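Local structure of P450 epoxidase (1Q5D) at residues 296-301 / 402-407; 303-308 / 326-331; 114-119 / 367-372; 121-126 / 374-379. The protein is a cytochrome P450, a mainly helical haem protein whose single chain holds iron protoporphyrin IX next to the bound ligand EPB. All coordinates share one frame; numbering follows the deposited sequence.

How the contacts relate
Contacts 1 and 2 lie close to EPB and touch one another, their centres about 14 Å apart; Ile-330 and Pro-331 of contact 2 pack on Asn-299 and Leu-301 of contact 1. Helix 287-297 leads through contact 1 into strand 304-309, which pairs with strand 325-329 in contact 2, so contact 2 is nested in the loop closed by contact 1. Contacts 3 and 4, centres about 11 Å apart, share helix 368-385 and join it to helices 116-119 and 123-137, which follow each other in the chain. They lie across the chain's centre from contact 2. Contacts 1 and 2 thus border EPB, while contacts 3 and 4 tie an early part of the chain to the late helix 368-385 beside the haem.

Contact 1 (296-301 / 402-407); sequences RFDNIL and AFRNIE. With EPB (7,11-dihydroxy-8,8,10,12,16-pentamethyl-3-[1-methyl-2-(2-methyl-thiazol-4-yl)vinyl]-4,17-dioxabicyclo[14.1.0]heptadecane-5,9-dione), chain C.
Arg-404 reaches across to Asp-298 and Asn-299. Its side chain bends at chi3 (45°), bringing the guanidinium up to the other segment. There it forms a salt bridge with Asp-298: NH2 donates to OD1 at 2.9 Å, on the syn side of the carboxylate, and NH1 approaches the same oxygen, but at a doubtfully short 2.5 Å. NH1 also donates to Asn-299 O at 2.8 Å, from above the carbonyl plane, while NE holds Ala-25 O. Arginine suits the place because its several N-H groups can serve a buried acid and two carbonyls at once.

In the backbone, Arg-404 N bonds to Ile-300 O at 2.8 Å, and Leu-301 and Phe-403 form a single bridge. Asn-299 OD1 accepts from Leu-301 N, two residues on, which makes an Asx turn just after the helix. Segment 296-301 leaves the K helix (287-297), whose ExxR motif of P450s appears here as the Glu-293 to Arg-296 salt bridge, on its way to the ligand pocket.

The apolar contacts face that pocket. Phe-403 CE2 packs against Leu-301 CD2 at 3.8 Å and Ile-300 CD1 at 4.0 Å, the isoleucine lying alongside the ring, and Ala-402 CB sits over a ring face. Leu-301 CD2 borders EPB, and Phe-403 CZ lies 3.6 Å from EPB O16.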
# COMPACT_ATOMS: atom_id res chain seq x y z
N ARG A 296 4.20 -11.60 -2.37
CA ARG A 296 4.46 -12.26 -3.65
C ARG A 296 3.35 -13.30 -3.90
O ARG A 296 2.74 -13.34 -4.99
CB ARG A 296 5.86 -12.91 -3.61
CG ARG A 296 6.44 -13.31 -4.97
CD ARG A 296 5.77 -14.55 -5.62
NE ARG A 296 5.59 -15.69 -4.71
CZ ARG A 296 4.85 -16.77 -5.01
NH1 ARG A 296 4.22 -16.84 -6.16
NH2 ARG A 296 4.75 -17.78 -4.15
N PHE A 297 3.07 -14.13 -2.90
CA PHE A 297 2.16 -15.25 -3.04
C PHE A 297 0.70 -14.78 -3.01
O PHE A 297 -0.14 -15.28 -3.76
CB PHE A 297 2.37 -16.25 -1.90
CG PHE A 297 1.29 -17.30 -1.79
CD1 PHE A 297 1.14 -18.27 -2.77
CD2 PHE A 297 0.45 -17.35 -0.68
CE1 PHE A 297 0.16 -19.24 -2.67
CE2 PHE A 297 -0.53 -18.32 -0.58
CZ PHE A 297 -0.68 -19.27 -1.57
N ASP A 298 0.43 -13.80 -2.15
CA ASP A 298 -0.95 -13.37 -1.91
C ASP A 298 -1.05 -11.86 -1.89
O ASP A 298 -1.37 -11.26 -0.86
CB ASP A 298 -1.42 -13.95 -0.58
CG ASP A 298 -2.93 -14.07 -0.50
OD1 ASP A 298 -3.65 -13.85 -1.50
OD2 ASP A 298 -3.47 -14.40 0.57
N ASN A 299 -0.75 -11.24 -3.02
CA ASN A 299 -0.63 -9.81 -3.08
C ASN A 299 -1.93 -9.14 -2.67
O ASN A 299 -3.02 -9.57 -3.08
CB ASN A 299 -0.27 -9.36 -4.49
CG ASN A 299 0.09 -7.90 -4.53
OD1 ASN A 299 -0.71 -7.05 -4.97
ND2 ASN A 299 1.32 -7.58 -4.07
N ILE A 300 -1.80 -8.09 -1.86
CA ILE A 300 -2.95 -7.38 -1.29
C ILE A 300 -3.73 -6.51 -2.28
O ILE A 300 -4.84 -6.03 -1.95
CB ILE A 300 -2.51 -6.46 -0.12
CG1 ILE A 300 -1.55 -5.38 -0.63
CG2 ILE A 300 -1.98 -7.29 1.06
CD1 ILE A 300 -1.23 -4.23 0.36
N LEU A 301 -3.16 -6.26 -3.45
CA LEU A 301 -3.82 -5.41 -4.44
C LEU A 301 -4.92 -6.19 -5.16
O LEU A 301 -4.70 -7.32 -5.59
CB LEU A 301 -2.84 -4.86 -5.46
CG LEU A 301 -1.81 -3.86 -4.91
CD1 LEU A 301 -0.84 -3.36 -5.99
CD2 LEU A 301 -2.59 -2.70 -4.29
N ALA A 402 -9.07 -0.59 -4.28
CA ALA A 402 -7.66 -0.88 -4.54
C ALA A 402 -7.14 -2.17 -3.88
O ALA A 402 -6.18 -2.76 -4.35
CB ALA A 402 -6.77 0.31 -4.11
N PHE A 403 -7.76 -2.57 -2.78
CA PHE A 403 -7.21 -3.66 -2.00
C PHE A 403 -8.18 -4.82 -1.88
O PHE A 403 -9.40 -4.63 -1.85
CB PHE A 403 -6.90 -3.18 -0.57
CG PHE A 403 -5.88 -2.08 -0.51
CD1 PHE A 403 -6.20 -0.84 0.01
CD2 PHE A 403 -4.58 -2.31 -0.94
CE1 PHE A 403 -5.26 0.17 0.08
CE2 PHE A 403 -3.62 -1.32 -0.88
CZ PHE A 403 -3.96 -0.07 -0.37
N ARG A 404 -7.61 -6.01 -1.76
CA ARG A 404 -8.36 -7.15 -1.31
C ARG A 404 -8.46 -7.01 0.22
O ARG A 404 -7.77 -7.71 0.96
CB ARG A 404 -7.64 -8.46 -1.70
CG ARG A 404 -7.26 -8.58 -3.19
CD ARG A 404 -6.30 -9.76 -3.51
NE ARG A 404 -6.74 -10.97 -2.82
CZ ARG A 404 -5.93 -11.91 -2.36
NH1 ARG A 404 -4.61 -11.80 -2.53
NH2 ARG A 404 -6.43 -12.96 -1.73
N ASN A 405 -9.31 -6.08 0.67
CA ASN A 405 -9.31 -5.66 2.07
C ASN A 405 -9.95 -6.68 3.00
O ASN A 405 -11.11 -7.08 2.80
CB ASN A 405 -10.00 -4.28 2.22
CG ASN A 405 -11.45 -4.27 1.71
OD1 ASN A 405 -11.75 -4.79 0.63
ND2 ASN A 405 -12.36 -3.66 2.50
N ILE A 406 -9.20 -7.12 4.00
CA ILE A 406 -9.76 -7.99 5.03
C ILE A 406 -10.42 -7.12 6.09
O ILE A 406 -9.78 -6.24 6.69
CB ILE A 406 -8.67 -8.85 5.70
CG1 ILE A 406 -8.00 -9.76 4.68
CG2 ILE A 406 -9.29 -9.70 6.80
CD1 ILE A 406 -6.79 -10.56 5.24
N GLU A 407 -11.71 -7.36 6.31
CA GLU A 407 -12.47 -6.58 7.27
C GLU A 407 -12.34 -7.13 8.69
O GLU A 407 -12.36 -6.37 9.66
CB GLU A 407 -13.95 -6.52 6.84
CG GLU A 407 -14.14 -5.75 5.55
CD GLU A 407 -15.59 -5.72 5.07
OE1 GLU A 407 -15.93 -4.79 4.34
OE2 GLU A 407 -16.37 -6.62 5.43
O16 EPB C . -4.17 3.31 -1.61
C51 EPB C . -1.10 -0.03 -3.23
O41 EPB C . 0.71 1.68 -2.22
C5 EPB C . -0.28 1.20 -3.12
C4 EPB C . -0.46 2.50 -2.17
C16 EPB C . -3.98 3.63 -2.72
O1 EPB C . -2.84 4.26 -3.20
C2 EPB C . -1.66 4.67 -2.29
C3 EPB C . -0.40 3.83 -2.72
C20 EPB C . -1.52 6.21 -2.62
C21 EPB C . -2.69 7.01 -2.05
C22 EPB C . -0.47 6.74 -3.32
C23 EPB C . -0.16 8.09 -3.77
N26 EPB C . -1.20 8.93 -4.15
C25 EPB C . -0.73 10.14 -4.56
C27 EPB C . -1.70 11.17 -4.99
C24 EPB C . 1.06 8.64 -3.92
S1 EPB C . 0.94 10.24 -4.52
C15 EPB C . -5.04 3.36 -3.82
C14 EPB C . -5.30 4.56 -4.84
O14 EPB C . -5.56 5.66 -3.98
C13 EPB C . -6.42 4.30 -5.99
C29 EPB C . -7.80 4.08 -5.30
C30 EPB C . -6.59 5.56 -6.84
C12 EPB C . -6.08 2.97 -6.88
O12 EPB C . -6.89 1.99 -6.92
C11 EPB C . -4.77 2.76 -7.74
C28 EPB C . -5.28 2.30 -9.12
C10 EPB C . -3.76 2.09 -6.86
O10 EPB C . -4.14 0.69 -6.65
C9 EPB C . -2.43 2.20 -7.57
C91 EPB C . -2.05 3.60 -7.67
C8 EPB C . -1.26 1.65 -6.83
C7 EPB C . -1.54 1.14 -5.36
C6 EPB C . -0.47 2.05 -4.56

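Contact 2 (303-308 / 326-331); sequences IGTVRF and VFLLIP. With EPB (7,11-dihydroxy-8,8,10,12,16-pentamethyl-3-[1-methyl-2-(2-methyl-thiazol-4-yl)vinyl]-4,17-dioxabicyclo[14.1.0]heptadecane-5,9-dione), chain C.
Val-306 and Ile-303 sandwich the Phe-327 ring. Val-306 CG1, set beside its backbone N (chi1 -65°), stands 3.4 Å from the ring centroid, 9° off the normal, and Ile-303 CG2 covers the opposite face at 3.9 Å; both are CH-pi contacts, the methyls of beta-branched residues lying against the ring faces.

Backbone hydrogen bonds join the strands antiparallel. Leu-328 N to Thr-305 O is nearly straight at 2.9 Å. Arg-307 N donates to Val-326 O at 2.8 Å. In return, Val-326 N donates to Arg-307 O at 2.7 Å. Gly-304 CA comes within 3.3 Å of Leu-328 O, which leaves no room for a side chain, and its backbone angles by themselves call for glycine.

Polar bonds reach the bound groups. EPB O10 donates to Gly-304 O at 2.9 Å, and Thr-305 OG1 and Arg-307 NH1 both hold the same haem carboxylate oxygen, O1A. The pairing belongs to the mixed sheet of the P450 fold, whose strand 304-309 here lines ligand pocket and haem together.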
# COMPACT_ATOMS: atom_id res chain seq x y z
N ILE A 303 -6.46 -5.23 -8.06
CA ILE A 303 -6.09 -5.25 -9.47
C ILE A 303 -4.59 -4.96 -9.63
O ILE A 303 -3.83 -5.82 -10.07
CB ILE A 303 -6.95 -4.23 -10.28
CG1 ILE A 303 -8.44 -4.42 -9.95
CG2 ILE A 303 -6.70 -4.39 -11.78
CD1 ILE A 303 -9.16 -3.14 -9.58
N GLY A 304 -4.16 -3.76 -9.26
CA GLY A 304 -2.76 -3.40 -9.32
C GLY A 304 -2.52 -1.91 -9.34
O GLY A 304 -3.14 -1.16 -8.59
N THR A 305 -1.62 -1.47 -10.20
CA THR A 305 -1.37 -0.06 -10.33
C THR A 305 -1.55 0.35 -11.77
O THR A 305 -1.71 -0.51 -12.64
CB THR A 305 -0.00 0.34 -9.75
OG1 THR A 305 0.11 1.76 -9.80
CG2 THR A 305 1.14 -0.16 -10.65
N VAL A 306 -1.57 1.65 -12.03
CA VAL A 306 -1.89 2.15 -13.36
C VAL A 306 -0.77 2.97 -14.00
O VAL A 306 0.06 3.58 -13.31
CB VAL A 306 -3.17 3.03 -13.37
CG1 VAL A 306 -4.37 2.20 -13.00
CG2 VAL A 306 -3.03 4.20 -12.42
N ARG A 307 -0.78 2.96 -15.33
CA ARG A 307 0.06 3.83 -16.15
C ARG A 307 -0.80 4.34 -17.29
O ARG A 307 -1.87 3.80 -17.55
CB ARG A 307 1.26 3.06 -16.71
CG ARG A 307 2.27 2.64 -15.64
CD ARG A 307 2.88 3.83 -14.94
NE ARG A 307 4.01 3.48 -14.08
CZ ARG A 307 3.92 3.29 -12.78
NH1 ARG A 307 2.72 3.36 -12.18
NH2 ARG A 307 5.01 3.00 -12.08
N PHE A 308 -0.32 5.38 -17.98
CA PHE A 308 -1.05 5.96 -19.10
C PHE A 308 -0.17 6.12 -20.33
O PHE A 308 0.98 6.54 -20.22
CB PHE A 308 -1.66 7.31 -18.69
CG PHE A 308 -2.46 7.25 -17.42
CD1 PHE A 308 -1.85 7.46 -16.19
CD2 PHE A 308 -3.82 6.98 -17.45
CE1 PHE A 308 -2.58 7.39 -15.02
CE2 PHE A 308 -4.56 6.92 -16.27
CZ PHE A 308 -3.93 7.13 -15.05
N VAL A 326 -3.58 1.95 -18.51
CA VAL A 326 -3.18 0.56 -18.47
C VAL A 326 -3.01 0.10 -17.02
O VAL A 326 -2.28 0.74 -16.25
CB VAL A 326 -1.83 0.36 -19.21
CG1 VAL A 326 -1.52 -1.11 -19.33
CG2 VAL A 326 -1.87 1.03 -20.61
N PHE A 327 -3.68 -0.99 -16.67
CA PHE A 327 -3.55 -1.63 -15.37
C PHE A 327 -2.52 -2.75 -15.41
O PHE A 327 -2.57 -3.63 -16.28
CB PHE A 327 -4.89 -2.21 -14.92
CG PHE A 327 -5.57 -1.41 -13.85
CD1 PHE A 327 -6.71 -0.65 -14.15
CD2 PHE A 327 -5.12 -1.44 -12.53
CE1 PHE A 327 -7.37 0.07 -13.14
CE2 PHE A 327 -5.77 -0.72 -11.53
CZ PHE A 327 -6.90 0.03 -11.84
N LEU A 328 -1.60 -2.72 -14.46
CA LEU A 328 -0.61 -3.77 -14.27
C LEU A 328 -1.22 -4.72 -13.28
O LEU A 328 -1.39 -4.35 -12.12
CB LEU A 328 0.67 -3.16 -13.69
CG LEU A 328 1.60 -2.46 -14.68
CD1 LEU A 328 0.87 -1.64 -15.73
CD2 LEU A 328 2.67 -1.62 -13.99
N LEU A 329 -1.58 -5.93 -13.71
CA LEU A 329 -2.27 -6.90 -12.83
C LEU A 329 -1.31 -7.60 -11.88
O LEU A 329 -0.92 -8.74 -12.11
CB LEU A 329 -3.09 -7.92 -13.65
CG LEU A 329 -4.10 -8.80 -12.92
CD1 LEU A 329 -5.13 -7.99 -12.09
CD2 LEU A 329 -4.84 -9.76 -13.90
N ILE A 330 -0.97 -6.92 -10.78
CA ILE A 330 0.09 -7.38 -9.88
C ILE A 330 -0.07 -8.77 -9.29
O ILE A 330 0.88 -9.53 -9.31
CB ILE A 330 0.36 -6.34 -8.75
CG1 ILE A 330 0.73 -4.97 -9.32
CG2 ILE A 330 1.40 -6.86 -7.78
CD1 ILE A 330 1.91 -4.95 -10.25
N PRO A 331 -1.23 -9.10 -8.72
CA PRO A 331 -1.40 -10.43 -8.13
C PRO A 331 -1.26 -11.53 -9.16
O PRO A 331 -0.92 -12.65 -8.80
CB PRO A 331 -2.84 -10.40 -7.59
CG PRO A 331 -3.18 -8.98 -7.52
CD PRO A 331 -2.43 -8.27 -8.59
O16 EPB C . -4.17 3.31 -1.61
C51 EPB C . -1.10 -0.03 -3.23
O41 EPB C . 0.71 1.68 -2.22
C5 EPB C . -0.28 1.20 -3.12
C4 EPB C . -0.46 2.50 -2.17
C16 EPB C . -3.98 3.63 -2.72
O1 EPB C . -2.84 4.26 -3.20
C2 EPB C . -1.66 4.67 -2.29
C3 EPB C . -0.40 3.83 -2.72
C20 EPB C . -1.52 6.21 -2.62
C21 EPB C . -2.69 7.01 -2.05
C22 EPB C . -0.47 6.74 -3.32
C23 EPB C . -0.16 8.09 -3.77
N26 EPB C . -1.20 8.93 -4.15
C25 EPB C . -0.73 10.14 -4.56
C27 EPB C . -1.70 11.17 -4.99
C24 EPB C . 1.06 8.64 -3.92
S1 EPB C . 0.94 10.24 -4.52
C15 EPB C . -5.04 3.36 -3.82
C14 EPB C . -5.30 4.56 -4.84
O14 EPB C . -5.56 5.66 -3.98
C13 EPB C . -6.42 4.30 -5.99
C29 EPB C . -7.80 4.08 -5.30
C30 EPB C . -6.59 5.56 -6.84
C12 EPB C . -6.08 2.97 -6.88
O12 EPB C . -6.89 1.99 -6.92
C11 EPB C . -4.77 2.76 -7.74
C28 EPB C . -5.28 2.30 -9.12
C10 EPB C . -3.76 2.09 -6.86
O10 EPB C . -4.14 0.69 -6.65
C9 EPB C . -2.43 2.20 -7.57
C91 EPB C . -2.05 3.60 -7.67
C8 EPB C . -1.26 1.65 -6.83
C7 EPB C . -1.54 1.14 -5.36
C6 EPB C . -0.47 2.05 -4.56

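Contact 3 (114-119 / 367-372); sequences FTSRAI and GVSLAR. With HEM (protoporphyrin IX containing Fe), chain B.
Ser-116 and Ser-369 join hydroxyl to hydroxyl, OG to OG at 2.9 Å, while a water nearby forms a second polar link between the segments. Helix 368-385, the L helix of P450s, begins here with Gly-367 at its N-cap position, and the short, weakly bonded helix at about 116-119 lies against that first turn. Such a turn leaves backbone N-H groups without partners inside the helix; water 1 accepts from one of them, Leu-370 N, at 2.8 Å, and donates to Phe-114 O at 2.9 Å. Small serines suit this junction, where the two segments come close and a hydroxyl can give or take a hydrogen. Thr-115 starts the short helix as its N-cap, OG1 accepting from Ala-118 N.

Carbon contacts complete the interface. Ile-119 carries CG1 between its backbone N and carbonyl carbon (chi1 67°), which brings CD1 over the helix backbone, 3.6 Å from Ser-369 O. Leu-370 CD2 meets the edge of the Phe-114 ring at 4.4 Å.

Both segments also reach the haem. Gly-367, with no side chain, brings its CA to 3.6 Å from HEM C3C, and Ala-371 CB touches the vinyl carbon CBB. On the other face of the haem water 2 binds the iron. The second vinyl group is met by both segments: its CBC lies 3.7 Å from Phe-114 CE2 and close to Leu-370 CD2.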
# COMPACT_ATOMS: atom_id res chain seq x y z
N PHE A 114 13.89 7.54 4.57
CA PHE A 114 13.19 6.26 4.61
C PHE A 114 14.08 5.00 4.50
O PHE A 114 13.55 3.91 4.37
CB PHE A 114 12.12 6.21 3.52
CG PHE A 114 10.85 6.93 3.87
CD1 PHE A 114 10.64 8.23 3.42
CD2 PHE A 114 9.87 6.32 4.63
CE1 PHE A 114 9.46 8.91 3.73
CE2 PHE A 114 8.69 6.98 4.95
CZ PHE A 114 8.48 8.27 4.49
N THR A 115 15.40 5.13 4.53
CA THR A 115 16.26 3.94 4.51
C THR A 115 16.03 3.10 5.76
O THR A 115 15.54 3.61 6.76
CB THR A 115 17.73 4.32 4.49
OG1 THR A 115 18.02 5.04 5.71
CG2 THR A 115 18.02 5.33 3.39
N SER A 116 16.40 1.82 5.71
CA SER A 116 16.33 0.92 6.87
C SER A 116 17.04 1.49 8.10
O SER A 116 16.57 1.34 9.24
CB SER A 116 16.95 -0.44 6.54
OG SER A 116 16.06 -1.22 5.75
N ARG A 117 18.17 2.14 7.87
CA ARG A 117 18.95 2.77 8.93
C ARG A 117 18.19 3.93 9.57
O ARG A 117 18.10 4.02 10.79
CB ARG A 117 20.28 3.27 8.39
CG ARG A 117 21.29 3.64 9.48
CD ARG A 117 22.33 4.68 9.07
NE ARG A 117 21.77 5.77 8.27
CZ ARG A 117 21.16 6.87 8.75
NH1 ARG A 117 20.99 7.04 10.06
NH2 ARG A 117 20.70 7.79 7.92
N ALA A 118 17.63 4.81 8.75
CA ALA A 118 16.90 5.96 9.24
C ALA A 118 15.65 5.56 10.02
O ALA A 118 15.35 6.16 11.06
CB ALA A 118 16.53 6.90 8.09
N ILE A 119 14.91 4.56 9.54
CA ILE A 119 13.66 4.17 10.22
C ILE A 119 13.85 3.21 11.40
O ILE A 119 12.90 2.91 12.13
CB ILE A 119 12.58 3.65 9.22
CG1 ILE A 119 12.99 2.34 8.58
CG2 ILE A 119 12.26 4.72 8.18
CD1 ILE A 119 12.44 1.13 9.28
N GLY A 367 8.29 3.57 1.32
CA GLY A 367 7.98 3.02 2.63
C GLY A 367 8.31 1.56 2.83
O GLY A 367 8.01 1.02 3.88
N VAL A 368 8.97 0.94 1.85
CA VAL A 368 9.27 -0.50 1.93
C VAL A 368 9.97 -0.88 3.23
O VAL A 368 9.58 -1.85 3.86
CB VAL A 368 10.02 -1.02 0.66
CG1 VAL A 368 11.36 -0.32 0.46
CG2 VAL A 368 10.19 -2.53 0.72
N SER A 369 10.96 -0.11 3.67
CA SER A 369 11.66 -0.44 4.91
C SER A 369 10.79 -0.27 6.16
O SER A 369 10.82 -1.11 7.05
CB SER A 369 12.94 0.39 5.05
OG SER A 369 13.92 -0.11 4.16
N LEU A 370 10.05 0.83 6.22
CA LEU A 370 9.11 1.05 7.31
C LEU A 370 8.04 -0.05 7.39
O LEU A 370 7.78 -0.59 8.46
CB LEU A 370 8.49 2.45 7.22
CG LEU A 370 7.60 2.93 8.38
CD1 LEU A 370 8.30 2.71 9.72
CD2 LEU A 370 7.27 4.39 8.19
N ALA A 371 7.46 -0.40 6.25
CA ALA A 371 6.48 -1.48 6.20
C ALA A 371 7.04 -2.81 6.71
O ALA A 371 6.41 -3.50 7.51
CB ALA A 371 5.96 -1.65 4.75
N ARG A 372 8.23 -3.17 6.24
CA ARG A 372 8.80 -4.45 6.63
C ARG A 372 9.09 -4.45 8.12
O ARG A 372 8.84 -5.45 8.78
CB ARG A 372 10.09 -4.73 5.85
CG ARG A 372 9.87 -5.20 4.39
CD ARG A 372 11.18 -5.25 3.57
NE ARG A 372 11.01 -5.75 2.20
CZ ARG A 372 11.79 -5.41 1.17
NH1 ARG A 372 12.80 -4.55 1.36
NH2 ARG A 372 11.55 -5.90 -0.05
CHA HEM B . 4.43 3.81 -3.92
CHB HEM B . 3.24 -0.61 -2.40
CHC HEM B . 3.85 0.81 2.21
CHD HEM B . 4.45 5.34 0.71
C1A HEM B . 4.14 2.47 -3.91
C2A HEM B . 4.05 1.62 -5.07
C3A HEM B . 3.70 0.40 -4.65
C4A HEM B . 3.57 0.44 -3.21
CMA HEM B . 3.49 -0.85 -5.55
CAA HEM B . 4.31 2.06 -6.52
CBA HEM B . 2.99 2.36 -7.24
CGA HEM B . 3.28 2.70 -8.69
O1A HEM B . 2.33 3.10 -9.43
O2A HEM B . 4.47 2.58 -9.12
C1B HEM B . 3.31 -0.57 -1.04
C2B HEM B . 3.07 -1.72 -0.20
C3B HEM B . 3.21 -1.34 1.06
C4B HEM B . 3.57 0.07 1.08
CMB HEM B . 2.66 -3.15 -0.66
CAB HEM B . 3.04 -2.32 2.23
CBB HEM B . 2.79 -1.90 3.46
C1C HEM B . 4.11 2.15 2.22
C2C HEM B . 4.42 2.96 3.38
C3C HEM B . 4.58 4.21 2.95
C4C HEM B . 4.39 4.22 1.51
CMC HEM B . 4.52 2.40 4.82
CAC HEM B . 4.91 5.50 3.72
CBC HEM B . 5.34 5.45 4.98
C1D HEM B . 4.43 5.35 -0.67
C2D HEM B . 4.47 6.55 -1.45
C3D HEM B . 4.46 6.08 -2.89
C4D HEM B . 4.41 4.65 -2.83
CMD HEM B . 4.52 7.99 -0.92
CAD HEM B . 4.53 6.96 -4.15
CBD HEM B . 5.97 6.83 -4.66
CGD HEM B . 6.16 7.62 -5.93
O1D HEM B . 5.19 7.72 -6.71
O2D HEM B . 7.28 8.17 -6.15
NA HEM B . 3.85 1.73 -2.78
NB HEM B . 3.63 0.53 -0.24
NC HEM B . 4.09 2.96 1.11
ND HEM B . 4.39 4.24 -1.50
FE HEM B . 4.14 2.31 -0.85
O HOH W 1 10.92 2.76 4.38
O HOH W 2 1.96 2.67 -0.88

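Contact 4 (121-126 / 374-379); sequences LLRAEI and EAEIAV
Ile-126 and Ile-377 meet through matching first torsions. In each, CG1 is set opposite the carbonyl carbon (chi1 -62° and -71°), leaving CG2 opposite the backbone N. Ile-377 then runs on extended, which carries its CD1 to 3.7 Å from Ile-126 CG2, the two side chains crossing at about a right angle. The CG2 methyls also touch each other, at 3.8 Å.

Ile-377 CD1 also lies 3.8 Å from Arg-123 O and 4.0 Å from Arg-123 CG. A long, branched isoleucine can thus fill the ground between a backbone carbonyl and two neighbouring side chains. Ile-126 CD1 instead meets the aliphatic CG of Glu-374 at 4.0 Å. The glutamate here offers its carbon chain, and its side chain comes within about 4 Å of the haem and packs on helix 154-161.

The contact joins helix 123-137 to helix 368-385, the L helix of the P450 core, whose further faces are covered by helices 257-272 and 287-297.

Toward the solvent-exposed side Arg-123 NH2 comes within 4.4 Å of Glu-376 OE1, too far for a salt bridge; the arginine's NH1 forms a salt bridge with Asp-120 instead. With no hydrogen bond between the segments, the contact rests mainly on van der Waals packing of aliphatic groups, to which this distant pair of opposite charges probably adds only mild attraction.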
# COMPACT_ATOMS: atom_id res chain seq x y z
N LEU A 121 15.10 3.87 14.17
CA LEU A 121 14.84 4.59 15.40
C LEU A 121 13.41 4.38 15.90
O LEU A 121 13.13 4.52 17.09
CB LEU A 121 15.11 6.08 15.21
CG LEU A 121 16.40 6.51 14.50
CD1 LEU A 121 16.52 8.02 14.56
CD2 LEU A 121 17.60 5.87 15.17
N LEU A 122 12.51 4.03 14.97
CA LEU A 122 11.10 3.83 15.26
C LEU A 122 10.84 2.49 15.94
O LEU A 122 9.74 2.22 16.41
CB LEU A 122 10.27 3.92 13.96
CG LEU A 122 10.45 5.23 13.18
CD1 LEU A 122 9.52 5.31 11.95
CD2 LEU A 122 10.21 6.40 14.12
N ARG A 123 11.87 1.66 16.02
CA ARG A 123 11.70 0.30 16.51
C ARG A 123 11.05 0.22 17.89
O ARG A 123 10.13 -0.58 18.12
CB ARG A 123 13.06 -0.41 16.52
CG ARG A 123 13.01 -1.89 16.80
CD ARG A 123 14.36 -2.58 16.60
NE ARG A 123 14.21 -3.80 15.83
CZ ARG A 123 14.59 -3.96 14.57
NH1 ARG A 123 15.18 -2.96 13.92
NH2 ARG A 123 14.39 -5.12 13.98
N ALA A 124 11.50 1.07 18.79
CA ALA A 124 10.99 1.05 20.16
C ALA A 124 9.52 1.42 20.23
O ALA A 124 8.74 0.78 20.92
CB ALA A 124 11.82 1.99 21.06
N GLU A 125 9.14 2.50 19.55
CA GLU A 125 7.76 2.99 19.60
C GLU A 125 6.80 1.98 18.97
O GLU A 125 5.71 1.73 19.48
CB GLU A 125 7.64 4.36 18.92
CG GLU A 125 6.22 4.92 18.85
CD GLU A 125 5.65 5.28 20.21
OE1 GLU A 125 4.49 5.76 20.26
OE2 GLU A 125 6.34 5.08 21.24
N ILE A 126 7.22 1.37 17.86
CA ILE A 126 6.38 0.35 17.23
C ILE A 126 6.15 -0.84 18.17
O ILE A 126 5.01 -1.32 18.33
CB ILE A 126 6.97 -0.11 15.87
CG1 ILE A 126 7.03 1.06 14.88
CG2 ILE A 126 6.16 -1.28 15.29
CD1 ILE A 126 7.94 0.84 13.65
N GLU A 374 7.56 -2.61 10.55
CA GLU A 374 6.32 -2.71 11.29
C GLU A 374 5.80 -4.13 11.30
O GLU A 374 5.35 -4.63 12.33
CB GLU A 374 5.24 -1.82 10.69
CG GLU A 374 5.57 -0.34 10.68
CD GLU A 374 4.43 0.46 10.09
OE1 GLU A 374 3.28 0.26 10.55
OE2 GLU A 374 4.67 1.27 9.18
N ALA A 375 5.82 -4.78 10.14
CA ALA A 375 5.27 -6.12 10.04
C ALA A 375 6.14 -7.14 10.78
O ALA A 375 5.64 -8.07 11.40
CB ALA A 375 5.08 -6.52 8.57
N GLU A 376 7.45 -6.95 10.71
CA GLU A 376 8.37 -7.85 11.43
C GLU A 376 8.06 -7.81 12.92
O GLU A 376 7.91 -8.85 13.57
CB GLU A 376 9.80 -7.40 11.18
CG GLU A 376 10.81 -8.53 11.15
CD GLU A 376 12.23 -8.01 11.04
OE1 GLU A 376 12.43 -6.91 10.45
OE2 GLU A 376 13.15 -8.69 11.55
N ILE A 377 7.95 -6.61 13.46
CA ILE A 377 7.62 -6.45 14.88
C ILE A 377 6.23 -6.98 15.21
O ILE A 377 6.06 -7.72 16.16
CB ILE A 377 7.75 -4.97 15.27
CG1 ILE A 377 9.22 -4.55 15.29
CG2 ILE A 377 7.12 -4.72 16.64
CD1 ILE A 377 9.42 -3.04 15.35
N ALA A 378 5.23 -6.62 14.40
CA ALA A 378 3.84 -6.99 14.69
C ALA A 378 3.59 -8.48 14.58
O ALA A 378 2.96 -9.08 15.45
CB ALA A 378 2.88 -6.23 13.75
N VAL A 379 4.06 -9.07 13.48
CA VAL A 379 3.84 -10.49 13.21
C VAL A 379 4.77 -11.35 14.08
O VAL A 379 4.33 -12.34 14.65
CB VAL A 379 4.04 -10.85 11.73
CG1 VAL A 379 3.75 -12.35 11.50
CG2 VAL A 379 3.16 -9.97 10.82